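Local atomic coordinates of uncharacterized protein (Escherichia coli O157:H7, PDB entry 4ZV9), a protein that is of unknown function but probably acts as a hydrolase of the dienelactone hydrolase family, within the alpha/beta-hydrolase superfamily. Residues A[169-174]-A[198-203]; A[154-159]-A[185-190]; A[12-17]-A[29-34]. All blocks are in the same frame, centred on the assembly; numbering follows the deposited sequence.

Contact 1: A[169-174]-A[198-203]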
loop_
_atom_site.group_PDB
_atom_site.type_symbol
_atom_site.label_atom_id
_atom_site.label_comp_id
_atom_site.label_asym_id
_atom_site.label_seq_id
_atom_site.Cartn_x
_atom_site.Cartn_y
_atom_site.Cartn_z
ATOM N N LEU A 169 3.291 -7.197 -10.535
ATOM C CA LEU A 169 2.361 -7.393 -9.412
ATOM C C LEU A 169 2.739 -8.549 -8.513
ATOM O O LEU A 169 2.988 -9.661 -8.999
ATOM C CB LEU A 169 0.968 -7.701 -9.955
ATOM C CG LEU A 169 0.146 -6.551 -10.506
ATOM C CD1 LEU A 169 -0.998 -7.119 -11.335
ATOM C CD2 LEU A 169 -0.375 -5.718 -9.356
ATOM N N LEU A 170 2.762 -8.295 -7.213
ATOM C CA LEU A 170 2.966 -9.343 -6.224
ATOM C C LEU A 170 1.689 -9.353 -5.412
ATOM O O LEU A 170 1.421 -8.405 -4.675
ATOM C CB LEU A 170 4.179 -9.071 -5.332
ATOM C CG LEU A 170 4.354 -10.037 -4.155
ATOM C CD1 LEU A 170 4.554 -11.478 -4.618
ATOM C CD2 LEU A 170 5.521 -9.590 -3.294
ATOM N N LEU A 171 0.903 -10.423 -5.529
ATOM C CA LEU A 171 -0.373 -10.481 -4.832
ATOM C C LEU A 171 -0.377 -11.501 -3.686
ATOM O O LEU A 171 0.031 -12.652 -3.862
ATOM C CB LEU A 171 -1.512 -10.788 -5.802
ATOM C CG LEU A 171 -1.565 -9.886 -7.041
ATOM C CD1 LEU A 171 -0.895 -10.565 -8.230
ATOM C CD2 LEU A 171 -2.989 -9.538 -7.416
ATOM N N HIS A 172 -0.818 -11.054 -2.517
ATOM C CA HIS A 172 -0.929 -11.926 -1.343
ATOM C C HIS A 172 -2.402 -12.159 -1.020
ATOM O O HIS A 172 -3.157 -11.198 -0.788
ATOM C CB HIS A 172 -0.266 -11.283 -0.132
ATOM C CG HIS A 172 1.154 -10.882 -0.352
ATOM N ND1 HIS A 172 2.188 -11.795 -0.401
ATOM C CD2 HIS A 172 1.721 -9.660 -0.504
ATOM C CE1 HIS A 172 3.328 -11.153 -0.588
ATOM N NE2 HIS A 172 3.073 -9.855 -0.645
ATOM N N PHE A 173 -2.812 -13.422 -0.992
ATOM C CA PHE A 173 -4.192 -13.780 -0.675
ATOM C C PHE A 173 -4.241 -14.720 0.525
ATOM O O PHE A 173 -3.348 -15.538 0.712
ATOM C CB PHE A 173 -4.859 -14.476 -1.856
ATOM C CG PHE A 173 -4.979 -13.626 -3.084
ATOM C CD1 PHE A 173 -5.841 -12.538 -3.111
ATOM C CD2 PHE A 173 -4.281 -13.951 -4.236
ATOM C CE1 PHE A 173 -5.972 -11.763 -4.248
ATOM C CE2 PHE A 173 -4.422 -13.191 -5.382
ATOM C CZ PHE A 173 -5.269 -12.099 -5.394
ATOM N N ALA A 174 -5.296 -14.597 1.324
ATOM C CA ALA A 174 -5.513 -15.490 2.455
ATOM C C ALA A 174 -6.480 -16.587 2.013
ATOM O O ALA A 174 -7.512 -16.295 1.406
ATOM C CB ALA A 174 -6.085 -14.720 3.620
ATOM N N TYR A 198 3.624 -11.152 -12.949
ATOM C CA TYR A 198 3.027 -11.217 -11.624
ATOM C C TYR A 198 3.448 -12.476 -10.891
ATOM O O TYR A 198 3.899 -13.441 -11.501
ATOM C CB TYR A 198 1.493 -11.201 -11.715
ATOM C CG TYR A 198 0.904 -12.535 -12.130
ATOM C CD1 TYR A 198 0.865 -12.913 -13.467
ATOM C CD2 TYR A 198 0.419 -13.431 -11.186
ATOM C CE1 TYR A 198 0.355 -14.138 -13.849
ATOM C CE2 TYR A 198 -0.105 -14.664 -11.561
ATOM C CZ TYR A 198 -0.132 -15.007 -12.891
ATOM O OH TYR A 198 -0.645 -16.229 -13.272
ATOM N N GLU A 199 3.311 -12.440 -9.568
ATOM C CA GLU A 199 3.452 -13.631 -8.728
ATOM C C GLU A 199 2.335 -13.518 -7.709
ATOM O O GLU A 199 2.070 -12.427 -7.198
ATOM C CB GLU A 199 4.802 -13.721 -8.014
ATOM C CG GLU A 199 5.971 -14.047 -8.923
ATOM C CD GLU A 199 7.277 -14.244 -8.168
ATOM O OE1 GLU A 199 7.259 -14.375 -6.924
ATOM O OE2 GLU A 199 8.334 -14.284 -8.828
ATOM N N ALA A 200 1.651 -14.629 -7.450
ATOM C CA ALA A 200 0.550 -14.619 -6.493
ATOM C C ALA A 200 0.725 -15.758 -5.524
ATOM O O ALA A 200 1.143 -16.846 -5.905
ATOM C CB ALA A 200 -0.786 -14.731 -7.201
ATOM N N TYR A 201 0.430 -15.488 -4.261
ATOM C CA TYR A 201 0.571 -16.484 -3.217
ATOM C C TYR A 201 -0.685 -16.545 -2.379
ATOM O O TYR A 201 -1.236 -15.509 -1.986
ATOM C CB TYR A 201 1.772 -16.163 -2.328
ATOM C CG TYR A 201 3.065 -16.211 -3.084
ATOM C CD1 TYR A 201 3.714 -17.430 -3.316
ATOM C CD2 TYR A 201 3.631 -15.052 -3.600
ATOM C CE1 TYR A 201 4.901 -17.478 -4.028
ATOM C CE2 TYR A 201 4.821 -15.088 -4.305
ATOM C CZ TYR A 201 5.447 -16.302 -4.523
ATOM O OH TYR A 201 6.615 -16.340 -5.237
ATOM N N ILE A 202 -1.141 -17.767 -2.130
ATOM C CA ILE A 202 -2.288 -17.999 -1.275
ATOM C C ILE A 202 -1.736 -18.626 -0.001
ATOM O O ILE A 202 -1.153 -19.701 -0.045
ATOM C CB ILE A 202 -3.320 -18.912 -1.955
ATOM C CG1 ILE A 202 -3.817 -18.238 -3.231
ATOM C CG2 ILE A 202 -4.496 -19.176 -1.026
ATOM C CD1 ILE A 202 -4.604 -19.151 -4.144
ATOM N N TYR A 203 -1.946 -17.956 1.128
ATOM C CA TYR A 203 -1.409 -18.396 2.409
ATOM C C TYR A 203 -2.422 -19.326 3.073
ATOM O O TYR A 203 -3.552 -18.908 3.341
ATOM C CB TYR A 203 -1.058 -17.168 3.273
ATOM C CG TYR A 203 0.029 -16.343 2.613
ATOM C CD1 TYR A 203 -0.271 -15.463 1.581
ATOM C CD2 TYR A 203 1.371 -16.497 2.970
ATOM C CE1 TYR A 203 0.725 -14.741 0.943
ATOM C CE2 TYR A 203 2.373 -15.777 2.339
ATOM C CZ TYR A 203 2.047 -14.899 1.328
ATOM O OH TYR A 203 3.036 -14.181 0.679
#
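The ring nitrogen ND1 of His172 meets the hydroxyl OH of Tyr203 at 2.8 Å, in a hydrogen bond joining the two rings rim to rim with planes 45° apart. His172 CB also lies 3.8 Å from Tyr203 CE1, so the bond comes with apolar packing. Further along this face, a methyl of Leu170 presses on the edge of the Tyr201 ring, CD1 to CE2 3.6 Å, because CG stands anti to the backbone N (chi1 173°) and carries the branch across. Tyr201 OH in turn bonds Glu199 OE1 from above the carboxylate plane. The other face is plainer: Phe173 CB packs on Ile202 CG1 at 4.1 Å, and Leu171 CB lies beside Ala200 CB. Between the two faces runs a parallel ladder of five backbone hydrogen bonds. In the second shell, Thr230 takes His172 NE2, and Arg229 bonds Tyr203 OH and makes a cation-pi contact with Tyr201. The strands are joined by a beta-alpha-beta crossover through helix 184-193, as in an alpha/beta-hydrolase sheet. Strand 169-174 pairs on with strand 148-151; helix 220-237 packs on the His172 and Tyr203 face, helix 184-193 on that of Leu171 and Ala200.

Contact 2: A[154-159]-A[185-190]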
loop_
_atom_site.group_PDB
_atom_site.type_symbol
_atom_site.label_atom_id
_atom_site.label_comp_id
_atom_site.label_asym_id
_atom_site.label_seq_id
_atom_site.Cartn_x
_atom_site.Cartn_y
_atom_site.Cartn_z
ATOM N N GLY A 154 -6.780 -7.693 -1.305
ATOM C CA GLY A 154 -7.603 -6.582 -1.784
ATOM C C GLY A 154 -8.324 -6.854 -3.079
ATOM O O GLY A 154 -8.019 -7.822 -3.791
ATOM N N ARG A 155 -9.301 -6.001 -3.370
ATOM C CA ARG A 155 -10.097 -6.120 -4.598
ATOM C C ARG A 155 -9.228 -6.170 -5.854
ATOM O O ARG A 155 -8.277 -5.420 -6.010
ATOM C CB ARG A 155 -11.096 -4.973 -4.752
ATOM C CG ARG A 155 -12.507 -5.333 -4.299
ATOM C CD ARG A 155 -13.442 -4.119 -4.261
ATOM N NE ARG A 155 -13.271 -3.285 -5.440
ATOM C CZ ARG A 155 -13.806 -2.077 -5.593
ATOM N NH1 ARG A 155 -14.547 -1.526 -4.634
ATOM N NH2 ARG A 155 -13.585 -1.412 -6.716
ATOM N N GLN A 156 -9.621 -7.035 -6.770
ATOM C CA GLN A 156 -8.899 -7.244 -8.011
ATOM C C GLN A 156 -9.084 -6.035 -8.938
ATOM O O GLN A 156 -9.969 -5.219 -8.727
ATOM C CB GLN A 156 -9.457 -8.488 -8.714
ATOM C CG GLN A 156 -9.801 -9.664 -7.807
ATOM C CD GLN A 156 -8.641 -10.200 -6.987
ATOM O OE1 GLN A 156 -7.491 -9.810 -7.167
ATOM N NE2 GLN A 156 -8.945 -11.133 -6.096
ATOM N N ALA A 157 -8.221 -5.907 -9.941
ATOM C CA ALA A 157 -8.385 -4.874 -10.957
ATOM C C ALA A 157 -9.558 -5.302 -11.837
ATOM O O ALA A 157 -9.811 -6.497 -11.967
ATOM C CB ALA A 157 -7.128 -4.763 -11.809
ATOM N N PRO A 158 -10.283 -4.342 -12.432
ATOM C CA PRO A 158 -11.351 -4.709 -13.358
ATOM C C PRO A 158 -10.779 -5.491 -14.560
ATOM O O PRO A 158 -9.784 -5.061 -15.154
ATOM C CB PRO A 158 -11.910 -3.350 -13.802
ATOM C CG PRO A 158 -11.532 -2.399 -12.730
ATOM C CD PRO A 158 -10.209 -2.885 -12.209
ATOM N N THR A 159 -11.408 -6.605 -14.926
ATOM C CA THR A 159 -10.884 -7.462 -15.983
ATOM C C THR A 159 -10.617 -6.729 -17.302
ATOM O O THR A 159 -9.586 -6.962 -17.936
ATOM C CB THR A 159 -11.818 -8.660 -16.270
ATOM O OG1 THR A 159 -12.009 -9.412 -15.077
ATOM C CG2 THR A 159 -11.235 -9.567 -17.349
ATOM N N PRO A 185 -9.507 -15.845 -9.860
ATOM C CA PRO A 185 -9.336 -16.572 -11.111
ATOM C C PRO A 185 -9.534 -15.730 -12.380
ATOM O O PRO A 185 -8.787 -15.901 -13.342
ATOM C CB PRO A 185 -10.383 -17.702 -11.006
ATOM C CG PRO A 185 -10.496 -17.955 -9.538
ATOM C CD PRO A 185 -10.311 -16.605 -8.884
ATOM N N ALA A 186 -10.536 -14.856 -12.401
ATOM C CA ALA A 186 -10.758 -14.012 -13.573
ATOM C C ALA A 186 -9.587 -13.038 -13.765
ATOM O O ALA A 186 -9.160 -12.777 -14.880
ATOM C CB ALA A 186 -12.071 -13.248 -13.451
ATOM N N TYR A 187 -9.061 -12.521 -12.661
ATOM C CA TYR A 187 -7.934 -11.591 -12.713
ATOM C C TYR A 187 -6.690 -12.314 -13.215
ATOM O O TYR A 187 -6.004 -11.836 -14.126
ATOM C CB TYR A 187 -7.721 -10.976 -11.324
ATOM C CG TYR A 187 -6.734 -9.822 -11.222
ATOM C CD1 TYR A 187 -6.392 -9.037 -12.325
ATOM C CD2 TYR A 187 -6.262 -9.424 -9.982
ATOM C CE1 TYR A 187 -5.510 -7.964 -12.200
ATOM C CE2 TYR A 187 -5.403 -8.347 -9.849
ATOM C CZ TYR A 187 -5.030 -7.619 -10.957
ATOM O OH TYR A 187 -4.190 -6.538 -10.806
ATOM N N GLU A 188 -6.431 -13.499 -12.667
ATOM C CA GLU A 188 -5.275 -14.273 -13.092
ATOM C C GLU A 188 -5.353 -14.626 -14.568
ATOM O O GLU A 188 -4.349 -14.536 -15.282
ATOM C CB GLU A 188 -5.082 -15.543 -12.264
ATOM C CG GLU A 188 -3.751 -16.199 -12.587
ATOM C CD GLU A 188 -3.336 -17.297 -11.636
ATOM O OE1 GLU A 188 -4.219 -17.946 -11.034
ATOM O OE2 GLU A 188 -2.111 -17.563 -11.563
ATOM N N ALA A 189 -6.527 -15.045 -15.027
ATOM C CA ALA A 189 -6.695 -15.430 -16.428
ATOM C C ALA A 189 -6.396 -14.248 -17.349
ATOM O O ALA A 189 -5.765 -14.421 -18.397
ATOM C CB ALA A 189 -8.098 -15.976 -16.681
ATOM N N ALA A 190 -6.818 -13.046 -16.950
ATOM C CA ALA A 190 -6.553 -11.845 -17.756
ATOM C C ALA A 190 -5.069 -11.465 -17.727
ATOM O O ALA A 190 -4.515 -11.018 -18.739
ATOM C CB ALA A 190 -7.407 -10.691 -17.286
#
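Tyr187 lays its ring alongside the loop, meeting Gln156 at an edge and Ala157 over a face; here the loop that follows strand 148-151 packs on helix 184-193. With chi1 at -171° the ring extends away from the backbone N and out from the helix, between the loop and strand 169-174. Gln156 comes to the CD2 edge: OE1 lies near the ring plane, 3.1 Å from Tyr187 CD2, and Gln156 CB packs on the same carbon at 3.6 Å. The glutamine chain is bent at chi2 (-59°), folding the amide back beside the ring, and the amide and ring planes are 50° apart, so the two flat groups do not stack. The next residue takes a different part of the ring. Ala157 N is 3.7 Å above the ring plane, displaced toward the rim, while the methyl CB of Ala157 touches Tyr187 CE1 at 3.6 Å. Beyond the aromatic residue the fit is lighter: Thr159 CG2 reaches Ala190 CB at 4.0 Å, and Thr159 OG1 is near the methyl of Ala186, one helical turn before Ala190. The polar ends are held elsewhere. Asn137 bonds Tyr187 OH through OD1 and the carbonyl of Arg155 through ND2, tying the loop and the tyrosine to one side chain, whereas Gln156 NE2 bonds the carbonyl of Ile180. No hydrogen bond crosses between loop and helix, so the contact rests on apolar packing and on an amide oxygen set against the ring edge. Ala157 N is buried without a hydrogen-bonding partner, but its N-H points into the Tyr187 ring, whose pi face may partly compensate.

Contact 3: A[12-17]-A[29-34]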
loop_
_atom_site.group_PDB
_atom_site.type_symbol
_atom_site.label_atom_id
_atom_site.label_comp_id
_atom_site.label_asym_id
_atom_site.label_seq_id
_atom_site.Cartn_x
_atom_site.Cartn_y
_atom_site.Cartn_z
ATOM N N ILE A 12 15.515 5.608 11.087
ATOM C CA ILE A 12 14.463 6.207 10.263
ATOM C C ILE A 12 14.173 7.630 10.706
ATOM O O ILE A 12 14.526 8.025 11.822
ATOM C CB ILE A 12 13.177 5.352 10.229
ATOM C CG1 ILE A 12 12.527 5.188 11.613
ATOM C CG2 ILE A 12 13.476 3.975 9.661
ATOM C CD1 ILE A 12 11.499 6.232 11.969
ATOM N N PHE A 13 13.624 8.421 9.785
ATOM C CA PHE A 13 13.225 9.772 10.076
ATOM C C PHE A 13 11.781 9.926 9.614
ATOM O O PHE A 13 11.503 9.879 8.413
ATOM C CB PHE A 13 14.121 10.805 9.396
ATOM C CG PHE A 13 13.631 12.210 9.576
ATOM C CD1 PHE A 13 13.728 12.831 10.811
ATOM C CD2 PHE A 13 13.004 12.886 8.547
ATOM C CE1 PHE A 13 13.265 14.126 10.994
ATOM C CE2 PHE A 13 12.519 14.184 8.731
ATOM C CZ PHE A 13 12.653 14.800 9.955
ATOM N N ALA A 14 10.876 10.165 10.565
ATOM C CA ALA A 14 9.445 10.269 10.283
ATOM C C ALA A 14 8.864 11.652 10.571
ATOM O O ALA A 14 9.228 12.278 11.558
ATOM C CB ALA A 14 8.687 9.244 11.120
ATOM N N GLU A 15 7.987 12.120 9.691
ATOM C CA GLU A 15 7.317 13.399 9.883
ATOM C C GLU A 15 6.010 13.411 9.131
ATOM O O GLU A 15 5.874 12.714 8.124
ATOM C CB GLU A 15 8.188 14.596 9.441
ATOM C CG GLU A 15 8.456 14.659 7.945
ATOM C CD GLU A 15 9.363 15.808 7.528
ATOM O OE1 GLU A 15 9.499 16.791 8.291
ATOM O OE2 GLU A 15 9.930 15.712 6.418
ATOM N N TYR A 16 5.052 14.199 9.618
ATOM C CA TYR A 16 3.796 14.396 8.886
ATOM C C TYR A 16 4.025 15.522 7.918
ATOM O O TYR A 16 4.735 16.489 8.224
ATOM C CB TYR A 16 2.630 14.710 9.827
ATOM C CG TYR A 16 2.279 13.544 10.707
ATOM C CD1 TYR A 16 1.529 12.476 10.213
ATOM C CD2 TYR A 16 2.699 13.495 12.029
ATOM C CE1 TYR A 16 1.214 11.396 11.016
ATOM C CE2 TYR A 16 2.390 12.424 12.837
ATOM C CZ TYR A 16 1.677 11.353 12.312
ATOM O OH TYR A 16 1.397 10.296 13.122
ATOM N N ILE A 17 3.459 15.390 6.729
ATOM C CA ILE A 17 3.573 16.402 5.704
ATOM C C ILE A 17 2.207 16.605 5.096
ATOM O O ILE A 17 1.258 15.888 5.428
ATOM C CB ILE A 17 4.526 15.976 4.561
ATOM C CG1 ILE A 17 3.980 14.753 3.804
ATOM C CG2 ILE A 17 5.925 15.705 5.094
ATOM C CD1 ILE A 17 4.652 14.540 2.459
ATOM N N ARG A 29 -2.854 15.350 4.217
ATOM C CA ARG A 29 -1.848 15.011 5.216
ATOM C C ARG A 29 -1.370 13.581 5.002
ATOM O O ARG A 29 -2.172 12.695 4.688
ATOM C CB ARG A 29 -2.487 15.141 6.589
ATOM C CG ARG A 29 -1.713 14.580 7.774
ATOM C CD ARG A 29 -2.493 14.870 9.049
ATOM N NE ARG A 29 -2.029 14.134 10.227
ATOM C CZ ARG A 29 -1.171 14.608 11.134
ATOM N NH1 ARG A 29 -0.624 15.805 11.005
ATOM N NH2 ARG A 29 -0.844 13.859 12.177
ATOM N N GLY A 30 -0.076 13.359 5.183
ATOM C CA GLY A 30 0.512 12.038 5.073
ATOM C C GLY A 30 1.685 11.856 6.029
ATOM O O GLY A 30 2.306 12.832 6.451
ATOM N N TYR A 31 1.951 10.606 6.386
ATOM C CA TYR A 31 3.072 10.230 7.230
ATOM C C TYR A 31 4.220 9.817 6.313
ATOM O O TYR A 31 4.122 8.811 5.579
ATOM C CB TYR A 31 2.638 9.080 8.130
ATOM C CG TYR A 31 3.632 8.619 9.182
ATOM C CD1 TYR A 31 4.064 9.471 10.193
ATOM C CD2 TYR A 31 4.056 7.294 9.220
ATOM C CE1 TYR A 31 4.909 9.012 11.195
ATOM C CE2 TYR A 31 4.897 6.833 10.220
ATOM C CZ TYR A 31 5.341 7.686 11.180
ATOM O OH TYR A 31 6.190 7.208 12.161
ATOM N N LEU A 32 5.273 10.623 6.284
ATOM C CA LEU A 32 6.420 10.385 5.425
ATOM C C LEU A 32 7.584 9.842 6.261
ATOM O O LEU A 32 7.993 10.496 7.222
ATOM C CB LEU A 32 6.852 11.704 4.774
ATOM C CG LEU A 32 8.045 11.676 3.801
ATOM C CD1 LEU A 32 7.651 10.994 2.510
ATOM C CD2 LEU A 32 8.501 13.099 3.491
ATOM N N VAL A 33 8.133 8.679 5.886
ATOM C CA VAL A 33 9.260 8.108 6.610
ATOM C C VAL A 33 10.415 7.826 5.655
ATOM O O VAL A 33 10.219 7.173 4.632
ATOM C CB VAL A 33 8.903 6.794 7.334
ATOM C CG1 VAL A 33 9.985 6.465 8.359
ATOM C CG2 VAL A 33 7.561 6.905 8.041
ATOM N N LYS A 34 11.615 8.295 6.003
ATOM C CA LYS A 34 12.816 8.110 5.181
ATOM C C LYS A 34 13.886 7.358 5.952
ATOM O O LYS A 34 13.913 7.418 7.187
ATOM C CB LYS A 34 13.453 9.461 4.864
ATOM C CG LYS A 34 12.572 10.467 4.180
ATOM C CD LYS A 34 13.237 11.837 4.164
ATOM C CE LYS A 34 12.340 12.830 3.451
ATOM N NZ LYS A 34 12.811 14.232 3.571
HETATM O O HOH W 1 10.478 11.775 6.732
#
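The guanidinium of Arg29 rests flat on one face of the Tyr16 ring, planes 14° apart, with NH2 over the ring centre, 3.4 Å from Tyr16 CD1. This is a stack and a cation-pi contact at once, CZ standing 3.8 Å from the ring centroid. Tyr31 comes over the opposite face, its CD1 3.5 Å from Tyr16 CE1, the two rings meeting obliquely. Tyr16 is thus tightly sandwiched between its diagonal neighbour and its cross-strand partner, although the residue itself lies at the exposed edge of the sheet; Glu59 holds its hydroxyl. On the same face Ala14 sets its methyl against Tyr31 OH, which is bonded to Arg63.

On the reverse face Gly30 and Leu32 are buried, and Ile17 CG2 meets Leu32 CD2 at 4.0 Å beside the glycine, which adds no bulk. Toward Phe13 and Glu15 this face becomes looser. Glu15 OE2 and Lys34 NZ remain 4.3 Å apart, beyond a salt bridge, and Lys34 instead bonds Gln119 and Tyr117. A water donates to two carbonyls, 2.7 Å from Phe13 O and 2.8 Å from Leu32 O, and Phe13 is exposed.

Six backbone hydrogen bonds zip the antiparallel pair, two each for Phe13 with Lys34, Glu15 with Leu32 and Ile17 with Gly30. Helix 56-67 packs on the Tyr31 and Val33 face, helix 100-116 on the opposite face with Ile17 and Leu32. The pair is a beta hairpin whose strand 12-21 forms an outer edge of the large sheet, while strand 28-35 pairs on its other side with strand 71-75.

Contacts 1 and 2 form one continuous patch, their centres 12 Å apart. Tyr187 joins them: its OH lies 3.3 Å from Leu169 CD1 and its CE2 3.6 Å from Leu171 CD2, while Tyr198 OH probably hydrogen-bonds Glu188 OE2 at 2.6 Å. Helix 184-193 lies in the crossover between the two parallel strands of contact 1. The hairpin of contact 3 lies on the opposite side of the chain's centre, about 28 Å from contact 1 and 33 Å from contact 2, centre to centre. In this family the nucleophile is a cysteine, probably the chemically modified Cys130, and the loops following the strands of contact 1 usually supply the triad's acid and histidine.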